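Local coordinates for 150aa long hypothetical histidine triad nucleotide-binding protein (Sulfolobus tokodaii, PDB 2EO4) that binds zinc and belongs to the histidine triad (HIT) family, whose members act on nucleotides, and may work as an adenylylsulfatase, at residues F15-E20 and A59-L64. Residues are numbered along the deposited sequence; the frame is centred on the assembly and turned at random.
Sequences FVYEDE and AKVVKL
Tyr17, on the outermost strand of the sheet within this chain, stands over Val61 of helix 52-72 with their CA atoms 8.8 Å apart, a separation bridged by side chains without any hydrogen bond between the two segments. The tyrosine ring supplies most of the link. Its CG lies anti to the backbone N (chi1 177°), a torsion that carries the ring out from the strand to the helix, where two residues one turn apart receive it. Two methyls come obliquely from the helix side: Val61 CG1 lies 3.7 Å from Tyr17 CE2, with the neighbouring carbon CD2 slightly farther off, and Leu64 CD2 touches CE1, also at 3.7 Å, the two CE atoms flanking CZ; the leucine side chain runs at about a right angle to that of the tyrosine and continues onto Leu139 and Lys140 of helix 122-143. Beyond the ring, Tyr17 OH donates a 2.6 Å hydrogen bond to Asp19 OD2, reaching the carboxylate from its anti side and 19° out of its plane. This bond ties down the far end of the ring, while Asp19 OD1 accepts from the backbone N of Lys21 and of Phe22, so the carboxylate is itself fixed by the turn into strand 22-26. Asp19 OD2 also lies 4.3 Å from Val61 CG2, a looser approach. A leucine in place of Tyr17 would probably leave Asp19 OD2 without its hydroxyl partner and weaken the contact with Val61 and Leu64. Strand 15-18 carries a classic beta bulge, Val16 and Tyr17 together opposite Ala24, and Val61 also packs on Val38 of the central sheet. Helix 52-72 lying against the antiparallel sheet is a feature of the HIT fold, and here Tyr17 extends that helix-sheet packing to the edge strand.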
ATOM      1  N   PHE A  15      -2.044   9.224 -18.837  1.00 28.64           N
ATOM      2  CA  PHE A  15      -0.988   8.291 -18.447  1.00 28.37           C
ATOM      3  C   PHE A  15       0.319   9.000 -18.111  1.00 28.10           C
ATOM      4  O   PHE A  15       0.736   9.912 -18.827  1.00 28.94           O
ATOM      5  CB  PHE A  15      -0.688   7.298 -19.581  1.00 27.41           C
ATOM      6  CG  PHE A  15      -1.778   6.303 -19.837  1.00 29.10           C
ATOM      7  CD1 PHE A  15      -2.985   6.698 -20.401  1.00 28.89           C
ATOM      8  CD2 PHE A  15      -1.589   4.958 -19.528  1.00 27.40           C
ATOM      9  CE1 PHE A  15      -3.988   5.769 -20.658  1.00 29.34           C
ATOM     10  CE2 PHE A  15      -2.585   4.020 -19.779  1.00 29.83           C
ATOM     11  CZ  PHE A  15      -3.788   4.426 -20.346  1.00 29.23           C
ATOM     12  N   VAL A  16       0.967   8.576 -17.029  1.00 26.95           N
ATOM     13  CA  VAL A  16       2.261   9.139 -16.657  1.00 26.97           C
ATOM     14  C   VAL A  16       3.294   8.016 -16.719  1.00 27.19           C
ATOM     15  O   VAL A  16       4.500   8.256 -16.652  1.00 27.93           O
ATOM     16  CB  VAL A  16       2.259   9.779 -15.240  1.00 28.15           C
ATOM     17  CG1 VAL A  16       1.298  10.968 -15.213  1.00 27.71           C
ATOM     18  CG2 VAL A  16       1.884   8.749 -14.187  1.00 26.71           C
ATOM     19  N   TYR A  17       2.802   6.786 -16.850  1.00 26.75           N
ATOM     20  CA  TYR A  17       3.657   5.608 -16.963  1.00 26.97           C
ATOM     21  C   TYR A  17       2.895   4.473 -17.623  1.00 26.85           C
ATOM     22  O   TYR A  17       1.703   4.279 -17.379  1.00 26.53           O
ATOM     23  CB  TYR A  17       4.145   5.116 -15.594  1.00 25.57           C
ATOM     24  CG  TYR A  17       4.968   3.841 -15.694  1.00 25.77           C
ATOM     25  CD1 TYR A  17       6.333   3.891 -15.965  1.00 27.09           C
ATOM     26  CD2 TYR A  17       4.366   2.586 -15.576  1.00 26.31           C
ATOM     27  CE1 TYR A  17       7.083   2.727 -16.121  1.00 28.68           C
ATOM     28  CE2 TYR A  17       5.107   1.409 -15.732  1.00 27.06           C
ATOM     29  CZ  TYR A  17       6.465   1.491 -16.004  1.00 28.27           C
ATOM     30  OH  TYR A  17       7.207   0.341 -16.161  1.00 29.94           O
ATOM     31  N   GLU A  18       3.584   3.712 -18.460  1.00 26.70           N
ATOM     32  CA  GLU A  18       2.944   2.582 -19.105  1.00 26.14           C
ATOM     33  C   GLU A  18       3.954   1.623 -19.705  1.00 27.88           C
ATOM     34  O   GLU A  18       4.965   2.039 -20.270  1.00 27.35           O
ATOM     35  CB  GLU A  18       1.970   3.056 -20.197  1.00 27.61           C
ATOM     36  CG  GLU A  18       1.270   1.914 -20.943  1.00 27.58           C
ATOM     37  CD  GLU A  18       0.232   2.392 -21.954  1.00 29.14           C
ATOM     38  OE1 GLU A  18       0.338   3.539 -22.436  1.00 30.06           O
ATOM     39  OE2 GLU A  18      -0.684   1.608 -22.281  1.00 31.38           O
ATOM     40  N   ASP A  19       3.693   0.336 -19.521  1.00 28.66           N
ATOM     41  CA  ASP A  19       4.513  -0.711 -20.111  1.00 30.68           C
ATOM     42  C   ASP A  19       3.535  -1.779 -20.574  1.00 30.66           C
ATOM     43  O   ASP A  19       2.328  -1.537 -20.605  1.00 30.80           O
ATOM     44  CB  ASP A  19       5.570  -1.272 -19.134  1.00 30.57           C
ATOM     45  CG  ASP A  19       4.984  -1.858 -17.867  1.00 31.39           C
ATOM     46  OD1 ASP A  19       3.942  -2.543 -17.925  1.00 30.75           O
ATOM     47  OD2 ASP A  19       5.601  -1.654 -16.797  1.00 32.54           O
ATOM     48  N   GLU A  20       4.031  -2.952 -20.941  1.00 31.77           N
ATOM     49  CA  GLU A  20       3.149  -4.001 -21.433  1.00 33.47           C
ATOM     50  C   GLU A  20       2.100  -4.521 -20.457  1.00 31.54           C
ATOM     51  O   GLU A  20       1.023  -4.945 -20.877  1.00 30.66           O
ATOM     52  CB  GLU A  20       3.982  -5.177 -21.954  1.00 38.06           C
ATOM     53  CG  GLU A  20       4.789  -4.844 -23.194  1.00 45.93           C
ATOM     54  CD  GLU A  20       3.918  -4.339 -24.331  1.00 49.83           C
ATOM     55  OE1 GLU A  20       3.015  -5.085 -24.767  1.00 52.80           O
ATOM     56  OE2 GLU A  20       4.136  -3.194 -24.786  1.00 53.81           O
ATOM     57  N   ALA A  59       4.579  -3.711  -7.171  1.00 22.06           N
ATOM     58  CA  ALA A  59       5.341  -3.033  -6.126  1.00 23.75           C
ATOM     59  C   ALA A  59       6.522  -2.262  -6.712  1.00 23.51           C
ATOM     60  O   ALA A  59       6.847  -1.166  -6.258  1.00 23.30           O
ATOM     61  CB  ALA A  59       5.839  -4.042  -5.100  1.00 23.15           C
ATOM     62  N   LYS A  60       7.166  -2.847  -7.719  1.00 24.08           N
ATOM     63  CA  LYS A  60       8.313  -2.214  -8.360  1.00 23.62           C
ATOM     64  C   LYS A  60       7.895  -0.993  -9.171  1.00 22.16           C
ATOM     65  O   LYS A  60       8.598   0.020  -9.195  1.00 23.12           O
ATOM     66  CB  LYS A  60       9.032  -3.230  -9.256  1.00 25.51           C
ATOM     67  CG  LYS A  60       9.565  -4.426  -8.487  1.00 25.96           C
ATOM     68  CD  LYS A  60      10.211  -5.451  -9.405  1.00 29.61           C
ATOM     69  CE  LYS A  60      10.591  -6.704  -8.627  1.00 29.52           C
ATOM     70  NZ  LYS A  60      11.245  -7.727  -9.491  1.00 32.11           N
ATOM     71  N   VAL A  61       6.751  -1.088  -9.842  1.00 22.33           N
ATOM     72  CA  VAL A  61       6.251   0.032 -10.628  1.00 21.50           C
ATOM     73  C   VAL A  61       5.856   1.160  -9.675  1.00 21.31           C
ATOM     74  O   VAL A  61       6.125   2.331  -9.936  1.00 21.84           O
ATOM     75  CB  VAL A  61       5.027  -0.382 -11.485  1.00 22.70           C
ATOM     76  CG1 VAL A  61       4.408   0.842 -12.138  1.00 23.10           C
ATOM     77  CG2 VAL A  61       5.458  -1.383 -12.556  1.00 23.35           C
ATOM     78  N   VAL A  62       5.220   0.804  -8.565  1.00 20.61           N
ATOM     79  CA  VAL A  62       4.816   1.798  -7.578  1.00 20.32           C
ATOM     80  C   VAL A  62       6.045   2.569  -7.079  1.00 20.22           C
ATOM     81  O   VAL A  62       6.002   3.790  -6.926  1.00 21.21           O
ATOM     82  CB  VAL A  62       4.085   1.129  -6.389  1.00 20.86           C
ATOM     83  CG1 VAL A  62       3.912   2.119  -5.236  1.00 20.50           C
ATOM     84  CG2 VAL A  62       2.719   0.648  -6.848  1.00 21.16           C
ATOM     85  N   LYS A  63       7.150   1.870  -6.844  1.00 20.49           N
ATOM     86  CA  LYS A  63       8.356   2.567  -6.385  1.00 21.20           C
ATOM     87  C   LYS A  63       8.831   3.583  -7.427  1.00 21.29           C
ATOM     88  O   LYS A  63       9.070   4.748  -7.109  1.00 20.41           O
ATOM     89  CB  LYS A  63       9.500   1.586  -6.103  1.00 21.99           C
ATOM     90  CG  LYS A  63      10.791   2.299  -5.669  1.00 22.59           C
ATOM     91  CD  LYS A  63      11.954   1.342  -5.413  1.00 24.91           C
ATOM     92  CE  LYS A  63      13.226   2.124  -5.092  1.00 26.19           C
ATOM     93  NZ  LYS A  63      14.389   1.248  -4.745  1.00 26.49           N
ATOM     94  N   LEU A  64       8.979   3.135  -8.670  1.00 21.72           N
ATOM     95  CA  LEU A  64       9.437   4.015  -9.742  1.00 23.21           C
ATOM     96  C   LEU A  64       8.549   5.241  -9.915  1.00 23.16           C
ATOM     97  O   LEU A  64       9.031   6.379  -9.936  1.00 24.57           O
ATOM     98  CB  LEU A  64       9.498   3.251 -11.070  1.00 24.40           C
ATOM     99  CG  LEU A  64       9.784   4.104 -12.312  1.00 27.11           C
ATOM    100  CD1 LEU A  64      11.128   4.799 -12.158  1.00 25.57           C
ATOM    101  CD2 LEU A  64       9.775   3.223 -13.558  1.00 26.89           C
TER